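Local atomic coordinates of cysteine hydrolase (PDB entry 3IRV), a protein that probably acts as a hydrolase of the isochorismatase family, grouped with the cysteine hydrolases, its natural substrate not being established. Residues Arg22-Val27 / Arg137-Ile142; Met66-Arg71 / Thr132-Arg137; Trp16-Leu21 / Arg215-Ala220. All coordinates share one frame; numbering follows the deposited sequence.

Contact 1. Residues Arg22-Val27 / Arg137-Ile142; sequences RTAVIV and RDVDTI
Arg22 and Asp138 meet just before two parallel strands pair, and the Arg22 side chain provides the polar contact to the 137-140 turn. Its chain turns at chi3 (70°), which brings NE onto Asp138 O at 2.8 Å, in the guanidinium plane and nearly in line with the carbonyl bond. Held at that edge, the guanidinium lies between two carboxylates: Asp138 OD2 stands over one face near the rim, and Asp140 OD2 over the centre of the opposite face, its carboxylate plane only 16° from the guanidinium. Both salt bridges, NH2 to Asp138 OD1 at 3.2 Å and a long one to Asp140 OD2, therefore act through charge alone. Arg22 O accepts from Asp140 N and Thr141 N; the latter bond and Ala24 N to Thr141 O (3.0 Å) frame the first parallel bridge, Thr23 with Thr141. Water 3 donates to both threonine hydroxyls, and Thr23 OG1 is also hydrogen-bonded to the backbone O of Asn19. On the face of Ala24, Ile26 CD1, in the conformer described, rests 3.7 Å from Ile142 CD1. Asp138, with positive phi, closes helix 130-136 in a Schellman motif; Leu134 of that helix covers Ala24, Val139 and Ile142, while strand 66-72 pairs with the other edge of strand 23-28.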
ATOM      1  N   ARG A  22     -16.813  13.926 -12.983  1.00 15.54           N
ATOM      2  CA  ARG A  22     -16.541  12.606 -12.444  1.00 14.58           C
ATOM      3  C   ARG A  22     -15.156  12.526 -11.788  1.00 14.27           C
ATOM      4  O   ARG A  22     -14.592  11.435 -11.660  1.00 14.52           O
ATOM      5  CB  ARG A  22     -16.677  11.536 -13.539  1.00 15.58           C
ATOM      6  CG  ARG A  22     -18.090  11.436 -14.143  1.00 16.19           C
ATOM      7  CD  ARG A  22     -18.263  10.144 -14.931  1.00 16.68           C
ATOM      8  NE  ARG A  22     -18.293   8.993 -14.033  1.00 15.19           N
ATOM      9  CZ  ARG A  22     -18.372   7.722 -14.424  1.00 17.20           C
ATOM     10  NH1 ARG A  22     -18.399   7.431 -15.732  1.00 17.92           N
ATOM     11  NH2 ARG A  22     -18.415   6.752 -13.517  1.00 19.27           N
ATOM     12  N   THR A  23     -14.662  13.680 -11.337  1.00 14.12           N
ATOM     13  CA  THR A  23     -13.333  13.800 -10.733  1.00 14.84           C
ATOM     14  C   THR A  23     -13.424  14.429  -9.342  1.00 14.66           C
ATOM     15  O   THR A  23     -14.276  15.295  -9.102  1.00 14.04           O
ATOM     16  CB  THR A  23     -12.435  14.673 -11.640  1.00 15.11           C
ATOM     17  OG1 THR A  23     -12.400  14.077 -12.940  1.00 13.75           O
ATOM     18  CG2 THR A  23     -10.980  14.765 -11.137  1.00 14.69           C
ATOM     19  N   ALA A  24     -12.553  13.992  -8.424  1.00 12.76           N
ATOM     20  CA  ALA A  24     -12.412  14.684  -7.155  1.00 11.49           C
ATOM     21  C   ALA A  24     -10.939  14.842  -6.820  1.00 13.00           C
ATOM     22  O   ALA A  24     -10.125  14.007  -7.193  1.00 15.73           O
ATOM     23  CB  ALA A  24     -13.065  13.915  -6.053  1.00 12.88           C
ATOM     24  N   VAL A  25     -10.636  15.886  -6.052  1.00 11.32           N
ATOM     25  CA  VAL A  25      -9.290  16.071  -5.491  1.00 10.24           C
ATOM     26  C   VAL A  25      -9.318  15.603  -4.060  1.00 14.22           C
ATOM     27  O   VAL A  25     -10.230  15.957  -3.311  1.00 15.18           O
ATOM     28  CB  VAL A  25      -8.887  17.572  -5.476  1.00 11.82           C
ATOM     29  CG1 VAL A  25      -7.579  17.812  -4.680  1.00 14.74           C
ATOM     30  CG2 VAL A  25      -8.790  18.091  -6.920  1.00 16.80           C
ATOM     31  N   ILE A  26      -8.325  14.800  -3.693  1.00 12.49           N
ATOM     32  CA  ILE A  26      -8.219  14.330  -2.319  0.50 10.90           C
ATOM     33  C   ILE A  26      -6.945  14.904  -1.688  1.00 13.97           C
ATOM     34  O   ILE A  26      -5.822  14.664  -2.154  1.00 14.06           O
ATOM     35  CB  ILE A  26      -8.228  12.799  -2.217  0.50 13.53           C
ATOM     36  CG1 ILE A  26      -9.443  12.218  -2.956  0.50 11.92           C
ATOM     37  CG2 ILE A  26      -8.229  12.371  -0.741  0.50 10.83           C
ATOM     38  CD1 ILE A  26      -9.454  10.705  -2.983  0.50 15.70           C
ATOM     39  N   VAL A  27      -7.136  15.700  -0.631  1.00 11.87           N
ATOM     40  CA  VAL A  27      -6.019  16.345   0.077  1.00  9.86           C
ATOM     41  C   VAL A  27      -5.740  15.537   1.346  1.00 14.70           C
ATOM     42  O   VAL A  27      -6.521  15.576   2.320  1.00 13.51           O
ATOM     43  CB  VAL A  27      -6.355  17.807   0.466  1.00 11.10           C
ATOM     44  CG1 VAL A  27      -5.142  18.454   1.086  1.00 13.86           C
ATOM     45  CG2 VAL A  27      -6.831  18.627  -0.781  1.00 12.31           C
ATOM     46  N   ARG A 137     -21.523  10.806  -6.054  1.00 15.15           N
ATOM     47  CA  ARG A 137     -21.353  11.844  -7.086  1.00 17.16           C
ATOM     48  C   ARG A 137     -20.979  11.247  -8.458  1.00 13.32           C
ATOM     49  O   ARG A 137     -20.738  11.983  -9.414  1.00 17.31           O
ATOM     50  CB  ARG A 137     -20.276  12.844  -6.637  1.00 19.48           C
ATOM     51  CG  ARG A 137     -20.249  14.155  -7.433  1.00 32.21           C
ATOM     52  CD  ARG A 137     -19.003  14.947  -7.113  1.00 38.63           C
ATOM     53  NE  ARG A 137     -18.883  16.231  -7.800  1.00 30.22           N
ATOM     54  CZ  ARG A 137     -19.391  17.376  -7.349  1.00 41.59           C
ATOM     55  NH1 ARG A 137     -20.094  17.408  -6.212  1.00 31.24           N
ATOM     56  NH2 ARG A 137     -19.205  18.492  -8.043  1.00 41.84           N
ATOM     57  N   ASP A 138     -20.906   9.916  -8.525  1.00 14.63           N
ATOM     58  CA  ASP A 138     -20.492   9.168  -9.715  1.00 12.99           C
ATOM     59  C   ASP A 138     -19.043   9.492 -10.106  1.00 14.55           C
ATOM     60  O   ASP A 138     -18.701   9.508 -11.305  1.00 16.14           O
ATOM     61  CB  ASP A 138     -21.435   9.392 -10.917  1.00 15.61           C
ATOM     62  CG  ASP A 138     -21.388   8.243 -11.934  1.00 20.57           C
ATOM     63  OD1 ASP A 138     -20.995   7.096 -11.584  1.00 20.96           O
ATOM     64  OD2 ASP A 138     -21.743   8.509 -13.101  1.00 22.09           O
ATOM     65  N   VAL A 139     -18.207   9.788  -9.109  1.00 12.28           N
ATOM     66  CA  VAL A 139     -16.795  10.063  -9.398  1.00 12.00           C
ATOM     67  C   VAL A 139     -16.068   8.750  -9.631  1.00 16.58           C
ATOM     68  O   VAL A 139     -16.288   7.787  -8.892  1.00 14.81           O
ATOM     69  CB  VAL A 139     -16.140  10.801  -8.216  1.00 12.63           C
ATOM     70  CG1 VAL A 139     -14.609  10.792  -8.329  1.00 14.31           C
ATOM     71  CG2 VAL A 139     -16.702  12.223  -8.123  1.00 16.99           C
ATOM     72  N   ASP A 140     -15.222   8.712 -10.662  1.00 13.86           N
ATOM     73  CA  ASP A 140     -14.376   7.524 -10.887  1.00 11.86           C
ATOM     74  C   ASP A 140     -12.892   7.864 -11.058  1.00 11.88           C
ATOM     75  O   ASP A 140     -12.067   6.979 -11.337  1.00 14.90           O
ATOM     76  CB  ASP A 140     -14.888   6.684 -12.070  1.00 15.76           C
ATOM     77  CG  ASP A 140     -14.634   7.337 -13.425  1.00 15.40           C
ATOM     78  OD1 ASP A 140     -14.230   8.514 -13.495  1.00 14.70           O
ATOM     79  OD2 ASP A 140     -14.859   6.651 -14.453  1.00 21.32           O
ATOM     80  N   THR A 141     -12.570   9.145 -10.897  1.00 12.85           N
ATOM     81  CA  THR A 141     -11.207   9.611 -11.074  1.00 13.18           C
ATOM     82  C   THR A 141     -10.835  10.479  -9.886  1.00 14.29           C
ATOM     83  O   THR A 141     -11.583  11.406  -9.524  1.00 13.13           O
ATOM     84  CB  THR A 141     -11.074  10.405 -12.383  1.00 16.63           C
ATOM     85  OG1 THR A 141     -11.533   9.587 -13.470  1.00 14.78           O
ATOM     86  CG2 THR A 141      -9.608  10.834 -12.605  1.00 14.63           C
ATOM     87  N   ILE A 142      -9.706  10.162  -9.251  1.00 12.96           N
ATOM     88  CA  ILE A 142      -9.255  10.927  -8.078  1.00 12.36           C
ATOM     89  C   ILE A 142      -7.826  11.437  -8.245  1.00 12.64           C
ATOM     90  O   ILE A 142      -6.955  10.709  -8.727  1.00 12.03           O
ATOM     91  CB  ILE A 142      -9.404  10.126  -6.749  1.00 13.05           C
ATOM     92  CG1 ILE A 142      -8.602   8.808  -6.773  1.00 15.00           C
ATOM     93  CG2 ILE A 142     -10.894   9.837  -6.430  1.00 14.39           C
ATOM     94  CD1 ILE A 142      -8.653   8.015  -5.432  1.00 14.73           C
TER
HETATM   95  O   HOH W   1     -18.498   6.139 -10.315  1.00 25.16           O
HETATM   96  O   HOH W   2     -16.553  16.745  -9.009  1.00 17.09           O
HETATM   97  O   HOH W   3     -12.266  12.013 -15.077  1.00 27.90           O

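Contact 2. Residues Met66-Arg71 / Thr132-Arg137; sequences MVIYLR and TVLRAR
Strand 66-71 and helix 132-136 run close to antiparallel (171°), with their axes 11.0 Å apart, as when a helix lies along the face of a sheet in an alpha/beta fold. No direct hydrogen bond joins them; Met66 and Ile68 carry the strand's side of the packing. Met66 leaves the backbone extended, CG anti to N (chi1 177°), then bends at its last torsion so that CE closes on Arg137 CD at 3.3 Å, a tight approach. The two long chains slide past each other in opposite directions, and Met66 CB lies 3.8 Å above one face of the Arg137 guanidinium, toward its rim. Met66 SD meets Val133 CG1 at 3.8 Å. Deeper in, Ile68 CD1 reaches Val133 CG1 tip to tip, while Leu134 CD2 comes obliquely to Ile68 CD1 at 3.6 Å. Water 2 links the ends, accepting from Met66 N and, weakly, from Arg137 NE; Arg137 NH2 has a further weak bond to Gln64 O. Beyond the pair, Leu134 also packs on Ala24 of strand 23-28, Ile68 touches Val117 of strand 115-119, and Val67 and Tyr69 turn to helix 50-62 across the sheet.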
ATOM      1  N   MET A  66     -15.019  18.394  -7.114  1.00 15.32           N
ATOM      2  CA  MET A  66     -15.173  18.249  -5.659  1.00 14.49           C
ATOM      3  C   MET A  66     -13.832  18.154  -4.966  1.00 13.25           C
ATOM      4  O   MET A  66     -12.942  17.465  -5.442  1.00 15.06           O
ATOM      5  CB  MET A  66     -16.013  17.000  -5.315  1.00 15.59           C
ATOM      6  CG  MET A  66     -16.179  16.712  -3.800  1.00 18.98           C
ATOM      7  SD  MET A  66     -17.412  15.412  -3.388  1.00 14.00           S
ATOM      8  CE  MET A  66     -16.965  14.270  -4.658  1.00 10.82           C
ATOM      9  N   VAL A  67     -13.691  18.885  -3.859  1.00 13.18           N
ATOM     10  CA  VAL A  67     -12.496  18.845  -3.041  1.00 10.93           C
ATOM     11  C   VAL A  67     -12.805  18.128  -1.728  1.00 14.53           C
ATOM     12  O   VAL A  67     -13.737  18.522  -1.013  1.00 14.59           O
ATOM     13  CB  VAL A  67     -12.016  20.266  -2.704  1.00 16.61           C
ATOM     14  CG1 VAL A  67     -10.896  20.225  -1.692  1.00 15.12           C
ATOM     15  CG2 VAL A  67     -11.558  20.971  -3.984  1.00 15.40           C
ATOM     16  N   ILE A  68     -12.002  17.107  -1.419  1.00 11.07           N
ATOM     17  CA  ILE A  68     -12.168  16.296  -0.200  1.00 11.66           C
ATOM     18  C   ILE A  68     -10.885  16.340   0.607  1.00 14.53           C
ATOM     19  O   ILE A  68      -9.819  16.047   0.077  1.00 14.59           O
ATOM     20  CB  ILE A  68     -12.452  14.826  -0.554  1.00 13.56           C
ATOM     21  CG1 ILE A  68     -13.731  14.752  -1.401  1.00 13.11           C
ATOM     22  CG2 ILE A  68     -12.557  13.964   0.728  1.00 15.59           C
ATOM     23  CD1 ILE A  68     -14.002  13.396  -2.100  1.00 16.79           C
ATOM     24  N   TYR A  69     -10.984  16.697   1.883  1.00 12.37           N
ATOM     25  CA  TYR A  69      -9.826  16.643   2.777  1.00 11.78           C
ATOM     26  C   TYR A  69      -9.911  15.388   3.626  1.00 14.79           C
ATOM     27  O   TYR A  69     -10.974  15.083   4.145  1.00 13.41           O
ATOM     28  CB  TYR A  69      -9.837  17.832   3.730  1.00 12.55           C
ATOM     29  CG  TYR A  69      -9.651  19.179   3.089  1.00 11.53           C
ATOM     30  CD1 TYR A  69      -8.408  19.822   3.179  1.00 11.95           C
ATOM     31  CD2 TYR A  69     -10.723  19.851   2.436  1.00 10.87           C
ATOM     32  CE1 TYR A  69      -8.209  21.100   2.618  1.00 12.04           C
ATOM     33  CE2 TYR A  69     -10.531  21.119   1.871  1.00 13.10           C
ATOM     34  CZ  TYR A  69      -9.268  21.738   1.969  1.00 12.23           C
ATOM     35  OH  TYR A  69      -9.130  23.015   1.404  1.00 14.79           O
ATOM     36  N   LEU A  70      -8.808  14.665   3.762  1.00 11.23           N
ATOM     37  CA  LEU A  70      -8.741  13.567   4.727  1.00 10.97           C
ATOM     38  C   LEU A  70      -8.039  14.092   5.975  1.00 14.46           C
ATOM     39  O   LEU A  70      -7.082  14.887   5.874  1.00 12.78           O
ATOM     40  CB  LEU A  70      -7.898  12.410   4.191  1.00 13.78           C
ATOM     41  CG  LEU A  70      -8.398  11.812   2.878  1.00 13.81           C
ATOM     42  CD1 LEU A  70      -7.526  10.620   2.530  1.00 14.33           C
ATOM     43  CD2 LEU A  70      -9.877  11.427   2.963  1.00 14.48           C
ATOM     44  N   ARG A  71      -8.509  13.662   7.141  1.00 13.98           N
ATOM     45  CA  ARG A  71      -7.818  13.950   8.396  1.00 12.67           C
ATOM     46  C   ARG A  71      -7.642  12.667   9.173  1.00 13.68           C
ATOM     47  O   ARG A  71      -8.601  11.887   9.301  1.00 12.15           O
ATOM     48  CB  ARG A  71      -8.628  14.929   9.256  1.00 14.40           C
ATOM     49  CG  ARG A  71      -8.939  16.259   8.552  1.00 13.05           C
ATOM     50  CD  ARG A  71      -9.622  17.272   9.505  1.00 12.06           C
ATOM     51  NE  ARG A  71     -10.834  16.691  10.107  1.00 13.55           N
ATOM     52  CZ  ARG A  71     -11.633  17.335  10.953  1.00 22.09           C
ATOM     53  NH1 ARG A  71     -11.352  18.578  11.302  1.00 19.53           N
ATOM     54  NH2 ARG A  71     -12.705  16.720  11.462  1.00 17.33           N
ATOM     55  N   THR A 132     -18.452   6.311  -0.224  1.00 12.21           N
ATOM     56  CA  THR A 132     -19.843   6.802  -0.342  1.00 13.96           C
ATOM     57  C   THR A 132     -19.849   8.190  -0.996  1.00 15.47           C
ATOM     58  O   THR A 132     -20.587   8.434  -1.965  1.00 14.90           O
ATOM     59  CB  THR A 132     -20.520   6.854   1.031  1.00 14.11           C
ATOM     60  OG1 THR A 132     -20.624   5.528   1.571  1.00 14.27           O
ATOM     61  CG2 THR A 132     -21.916   7.525   0.952  1.00 14.93           C
ATOM     62  N   VAL A 133     -18.987   9.085  -0.511  1.00 13.29           N
ATOM     63  CA  VAL A 133     -18.902  10.442  -1.032  1.00 13.87           C
ATOM     64  C   VAL A 133     -18.585  10.428  -2.556  1.00 14.96           C
ATOM     65  O   VAL A 133     -19.218  11.132  -3.351  1.00 16.85           O
ATOM     66  CB  VAL A 133     -17.894  11.268  -0.215  1.00 15.22           C
ATOM     67  CG1 VAL A 133     -17.612  12.639  -0.858  1.00 18.23           C
ATOM     68  CG2 VAL A 133     -18.388  11.415   1.246  1.00 15.19           C
ATOM     69  N   LEU A 134     -17.636   9.584  -2.953  1.00 12.02           N
ATOM     70  CA  LEU A 134     -17.211   9.546  -4.353  1.00 11.47           C
ATOM     71  C   LEU A 134     -18.281   8.897  -5.219  1.00 12.64           C
ATOM     72  O   LEU A 134     -18.670   9.436  -6.260  1.00 16.45           O
ATOM     73  CB  LEU A 134     -15.901   8.758  -4.471  1.00 11.85           C
ATOM     74  CG  LEU A 134     -14.683   9.397  -3.796  1.00 13.60           C
ATOM     75  CD1 LEU A 134     -13.489   8.442  -3.882  1.00 17.27           C
ATOM     76  CD2 LEU A 134     -14.350  10.732  -4.508  1.00 16.35           C
ATOM     77  N   ARG A 135     -18.772   7.731  -4.807  1.00 11.36           N
ATOM     78  CA  ARG A 135     -19.736   7.037  -5.682  1.00 11.89           C
ATOM     79  C   ARG A 135     -21.083   7.742  -5.747  1.00 14.61           C
ATOM     80  O   ARG A 135     -21.722   7.725  -6.789  1.00 15.20           O
ATOM     81  CB  ARG A 135     -19.921   5.565  -5.289  1.00 16.60           C
ATOM     82  CG  ARG A 135     -18.649   4.708  -5.450  1.00 14.30           C
ATOM     83  CD  ARG A 135     -18.138   4.658  -6.905  1.00 17.78           C
ATOM     84  NE  ARG A 135     -17.047   3.687  -7.050  1.00 15.66           N
ATOM     85  CZ  ARG A 135     -16.305   3.510  -8.135  1.00 18.16           C
ATOM     86  NH1 ARG A 135     -16.507   4.235  -9.232  1.00 17.37           N
ATOM     87  NH2 ARG A 135     -15.337   2.584  -8.115  1.00 15.44           N
ATOM     88  N   ALA A 136     -21.487   8.404  -4.651  1.00 12.36           N
ATOM     89  CA  ALA A 136     -22.744   9.188  -4.678  1.00 13.77           C
ATOM     90  C   ALA A 136     -22.713  10.264  -5.781  1.00 16.19           C
ATOM     91  O   ALA A 136     -23.755  10.595  -6.379  1.00 17.84           O
ATOM     92  CB  ALA A 136     -22.998   9.822  -3.317  1.00 14.63           C
ATOM     93  N   ARG A 137     -21.523  10.806  -6.054  1.00 15.15           N
ATOM     94  CA  ARG A 137     -21.353  11.844  -7.086  1.00 17.16           C
ATOM     95  C   ARG A 137     -20.979  11.247  -8.458  1.00 13.32           C
ATOM     96  O   ARG A 137     -20.738  11.983  -9.414  1.00 17.31           O
ATOM     97  CB  ARG A 137     -20.276  12.844  -6.637  1.00 19.48           C
ATOM     98  CG  ARG A 137     -20.249  14.155  -7.433  1.00 32.21           C
ATOM     99  CD  ARG A 137     -19.003  14.947  -7.113  1.00 38.63           C
ATOM    100  NE  ARG A 137     -18.883  16.231  -7.800  1.00 30.22           N
ATOM    101  CZ  ARG A 137     -19.391  17.376  -7.349  1.00 41.59           C
ATOM    102  NH1 ARG A 137     -20.094  17.408  -6.212  1.00 31.24           N
ATOM    103  NH2 ARG A 137     -19.205  18.492  -8.043  1.00 41.84           N
TER
HETATM  104  O   HOH W   2     -16.553  16.745  -9.009  1.00 17.09           O

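Contact 3. Residues Trp16-Leu21 / Arg215-Ala220; sequences WPINPL and RRIESA
Ile18 and Arg216 cross at about a right angle where the segment leading into the first strand passes the last helix. The arginine is best followed outward from its backbone, along one of its two deposited conformers. The bond from CA to CB is directed toward residues 16-21, and the chain runs extended through CG, with chi2 at -170°, to CD, which lies 3.6 Å from Ile18 CG1 and 3.9 Å from Trp16 O. There chi3 (-82°) bends it. NE, just past the bend, forms a salt bridge with Glu212, one turn earlier in the helix. CZ sits 3.9 Å from Trp16 O, which approaches the guanidinium obliquely, and Ile18 CG1 lies at its edge, near the plane. Of the two terminal nitrogens, NH2 comes within 2.9 Å of Trp16 O, whereas NH1 is taken in a second salt bridge by Glu206, which also accepts from Trp16 N and so serves both segments.

Farther along the helix the contact turns mostly apolar. Ile18 CG2 meets Ile217 CG1 at 4.1 Å, and Ala220 CB sits against the carbonyl oxygen of Ile18, 3.3 Å from Ile18 O, as well as 3.8 Å from Pro20 CD. Trp16 leads its indole away from the helix, to bond through NE1 with Val167 O and to pack on Asp86 of the second subunit.

The chemistry thus divides in two: methyl and ring carbons close the joint around Ile18 and Pro20, while two glutamates probably balance the charge of Arg216 and fix the rotation of its guanidinium. The apolar part of its chain packs on Ile18.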
ATOM      1  N   TRP A  16      -4.942   9.590 -17.480  1.00 16.22           N
ATOM      2  CA  TRP A  16      -6.394   9.529 -17.390  1.00 19.79           C
ATOM      3  C   TRP A  16      -7.018  10.815 -17.891  1.00 15.81           C
ATOM      4  O   TRP A  16      -6.690  11.892 -17.386  1.00 20.33           O
ATOM      5  CB  TRP A  16      -6.850   9.303 -15.952  1.00 18.67           C
ATOM      6  CG  TRP A  16      -6.287   8.102 -15.253  1.00 17.82           C
ATOM      7  CD1 TRP A  16      -5.540   8.104 -14.131  1.00 15.73           C
ATOM      8  CD2 TRP A  16      -6.457   6.724 -15.624  1.00 19.44           C
ATOM      9  NE1 TRP A  16      -5.238   6.826 -13.744  1.00 14.42           N
ATOM     10  CE2 TRP A  16      -5.784   5.953 -14.650  1.00 16.72           C
ATOM     11  CE3 TRP A  16      -7.117   6.072 -16.681  1.00 19.61           C
ATOM     12  CZ2 TRP A  16      -5.742   4.556 -14.690  1.00 18.06           C
ATOM     13  CZ3 TRP A  16      -7.085   4.681 -16.724  1.00 19.03           C
ATOM     14  CH2 TRP A  16      -6.411   3.937 -15.729  1.00 16.96           C
ATOM     15  N   PRO A  17      -7.976  10.693 -18.825  1.00 21.87           N
ATOM     16  CA  PRO A  17      -8.652  11.898 -19.306  1.00 27.53           C
ATOM     17  C   PRO A  17      -9.591  12.437 -18.231  1.00 27.38           C
ATOM     18  O   PRO A  17     -10.336  11.673 -17.625  1.00 31.32           O
ATOM     19  CB  PRO A  17      -9.394  11.422 -20.554  1.00 27.92           C
ATOM     20  CG  PRO A  17      -9.540   9.940 -20.413  1.00 34.88           C
ATOM     21  CD  PRO A  17      -8.473   9.451 -19.449  1.00 23.75           C
ATOM     22  N   ILE A  18      -9.525  13.737 -17.967  1.00 25.33           N
ATOM     23  CA  ILE A  18     -10.282  14.352 -16.886  1.00 25.34           C
ATOM     24  C   ILE A  18     -11.677  14.816 -17.335  1.00 29.22           C
ATOM     25  O   ILE A  18     -11.820  15.660 -18.227  1.00 27.77           O
ATOM     26  CB  ILE A  18      -9.477  15.524 -16.245  1.00 29.90           C
ATOM     27  CG1 ILE A  18      -8.218  14.995 -15.535  1.00 35.75           C
ATOM     28  CG2 ILE A  18     -10.327  16.336 -15.298  1.00 23.05           C
ATOM     29  CD1 ILE A  18      -8.379  14.785 -14.053  1.00 45.25           C
ATOM     30  N   ASN A  19     -12.699  14.221 -16.731  1.00 23.15           N
ATOM     31  CA  ASN A  19     -14.067  14.716 -16.808  1.00 20.69           C
ATOM     32  C   ASN A  19     -14.354  15.355 -15.461  1.00 19.18           C
ATOM     33  O   ASN A  19     -14.467  14.643 -14.447  1.00 17.47           O
ATOM     34  CB  ASN A  19     -15.019  13.547 -17.056  1.00 20.00           C
ATOM     35  CG  ASN A  19     -16.491  13.945 -17.034  1.00 21.57           C
ATOM     36  OD1 ASN A  19     -16.879  15.072 -16.677  1.00 22.98           O
ATOM     37  ND2 ASN A  19     -17.335  12.988 -17.413  1.00 22.68           N
ATOM     38  N   PRO A  20     -14.463  16.701 -15.417  1.00 20.37           N
ATOM     39  CA  PRO A  20     -14.618  17.375 -14.115  1.00 21.96           C
ATOM     40  C   PRO A  20     -15.794  16.863 -13.266  1.00 17.40           C
ATOM     41  O   PRO A  20     -15.669  16.784 -12.039  1.00 20.55           O
ATOM     42  CB  PRO A  20     -14.822  18.844 -14.501  1.00 21.87           C
ATOM     43  CG  PRO A  20     -14.200  18.967 -15.859  1.00 27.12           C
ATOM     44  CD  PRO A  20     -14.466  17.661 -16.538  1.00 22.95           C
ATOM     45  N   LEU A  21     -16.905  16.490 -13.921  1.00 18.95           N
ATOM     46  CA  LEU A  21     -18.096  15.965 -13.250  1.00 20.52           C
ATOM     47  C   LEU A  21     -17.838  14.641 -12.525  1.00 17.80           C
ATOM     48  O   LEU A  21     -18.562  14.272 -11.589  1.00 19.74           O
ATOM     49  CB  LEU A  21     -19.234  15.738 -14.260  1.00 25.59           C
ATOM     50  CG  LEU A  21     -19.736  16.897 -15.121  1.00 40.11           C
ATOM     51  CD1 LEU A  21     -20.753  16.378 -16.150  1.00 41.45           C
ATOM     52  CD2 LEU A  21     -20.342  17.987 -14.257  1.00 35.24           C
ATOM     53  N   ARG A 215      -4.135  22.349 -15.893  1.00 17.71           N
ATOM     54  CA  ARG A 215      -4.380  22.639 -17.314  1.00 19.95           C
ATOM     55  C   ARG A 215      -5.428  21.723 -17.909  1.00 21.62           C
ATOM     56  O   ARG A 215      -6.306  22.153 -18.672  1.00 21.86           O
ATOM     57  CB  ARG A 215      -3.083  22.509 -18.096  1.00 22.80           C
ATOM     58  CG  ARG A 215      -2.142  23.636 -17.782  1.00 34.43           C
ATOM     59  CD  ARG A 215      -1.046  23.764 -18.797  1.00 41.77           C
ATOM     60  NE  ARG A 215       0.269  23.666 -18.174  1.00 32.83           N
ATOM     61  CZ  ARG A 215       1.036  22.579 -18.254  1.00 48.88           C
ATOM     62  NH1 ARG A 215       0.622  21.505 -18.958  1.00 22.09           N
ATOM     63  NH2 ARG A 215       2.214  22.573 -17.634  1.00 47.53           N
ATOM     64  N   ARG A 216      -5.341  20.455 -17.522  1.00 17.61           N
ATOM     65  CA  ARG A 216      -6.248  19.427 -17.989  0.50 22.51           C
ATOM     66  C   ARG A 216      -7.662  19.665 -17.462  1.00 22.56           C
ATOM     67  O   ARG A 216      -8.647  19.451 -18.179  1.00 27.34           O
ATOM     68  CB  ARG A 216      -5.724  18.060 -17.552  0.50 22.11           C
ATOM     69  CG  ARG A 216      -5.983  16.974 -18.544  0.50 25.27           C
ATOM     70  CD  ARG A 216      -5.653  15.631 -17.936  0.50 21.68           C
ATOM     71  NE  ARG A 216      -4.226  15.337 -17.988  0.50 21.06           N
ATOM     72  CZ  ARG A 216      -3.646  14.325 -17.353  0.50 18.76           C
ATOM     73  NH1 ARG A 216      -2.337  14.144 -17.468  0.50 18.15           N
ATOM     74  NH2 ARG A 216      -4.368  13.501 -16.596  0.50 16.65           N
ATOM     75  N   ILE A 217      -7.756  20.134 -16.211  1.00 19.66           N
ATOM     76  CA  ILE A 217      -9.039  20.485 -15.600  1.00 22.05           C
ATOM     77  C   ILE A 217      -9.652  21.711 -16.309  1.00 27.72           C
ATOM     78  O   ILE A 217     -10.843  21.715 -16.665  1.00 29.06           O
ATOM     79  CB  ILE A 217      -8.877  20.784 -14.079  1.00 21.59           C
ATOM     80  CG1 ILE A 217      -8.696  19.478 -13.284  1.00 22.27           C
ATOM     81  CG2 ILE A 217     -10.066  21.570 -13.527  1.00 25.53           C
ATOM     82  CD1 ILE A 217      -8.274  19.695 -11.819  1.00 20.81           C
ATOM     83  N   GLU A 218      -8.827  22.738 -16.533  1.00 24.96           N
ATOM     84  CA  GLU A 218      -9.279  23.974 -17.199  1.00 27.71           C
ATOM     85  C   GLU A 218      -9.751  23.744 -18.641  1.00 25.90           C
ATOM     86  O   GLU A 218     -10.711  24.371 -19.094  1.00 30.87           O
ATOM     87  CB  GLU A 218      -8.174  25.029 -17.158  1.00 29.58           C
ATOM     88  CG  GLU A 218      -7.918  25.579 -15.768  1.00 27.98           C
ATOM     89  CD  GLU A 218      -6.621  26.379 -15.666  1.00 24.83           C
ATOM     90  OE1 GLU A 218      -5.762  26.281 -16.570  1.00 33.21           O
ATOM     91  OE2 GLU A 218      -6.459  27.098 -14.667  1.00 28.81           O
ATOM     92  N   SER A 219      -9.083  22.840 -19.345  1.00 24.41           N
ATOM     93  CA  SER A 219      -9.391  22.558 -20.750  1.00 29.60           C
ATOM     94  C   SER A 219     -10.657  21.726 -20.903  1.00 35.34           C
ATOM     95  O   SER A 219     -11.388  21.867 -21.880  1.00 37.87           O
ATOM     96  CB  SER A 219      -8.221  21.838 -21.409  1.00 34.90           C
ATOM     97  OG  SER A 219      -7.074  22.670 -21.399  1.00 46.41           O
ATOM     98  N   ALA A 220     -10.911  20.857 -19.932  1.00 37.80           N
ATOM     99  CA  ALA A 220     -12.097  20.002 -19.945  1.00 42.97           C
ATOM    100  C   ALA A 220     -13.356  20.754 -19.515  1.00 49.11           C
ATOM    101  O   ALA A 220     -14.473  20.335 -19.821  1.00 53.47           O
ATOM    102  CB  ALA A 220     -11.879  18.808 -19.055  1.00 42.09           C
TER

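In the fold
The three contacts are nested along the chain: 16-21 with 215-220 encloses 22-27 with 137-142, which in turn encloses 66-71 with 132-137. Contacts 1 and 2 lie with centres about 7 Å apart on neighbouring strands of one parallel sheet, and share Arg137, in the short turn from helix 130-136 to strand 141-147, and water 2. Contact 3 is centred about 11 Å from contact 1 and 17 Å from contact 2, joined to contact 1 by Thr23 packing on Ile18. Together they illustrate how an alpha/beta fold of the isochorismatase family is closed: pairing of adjacent strands within the sheet, a helix over it, and the segment before the first strand set against the last helix.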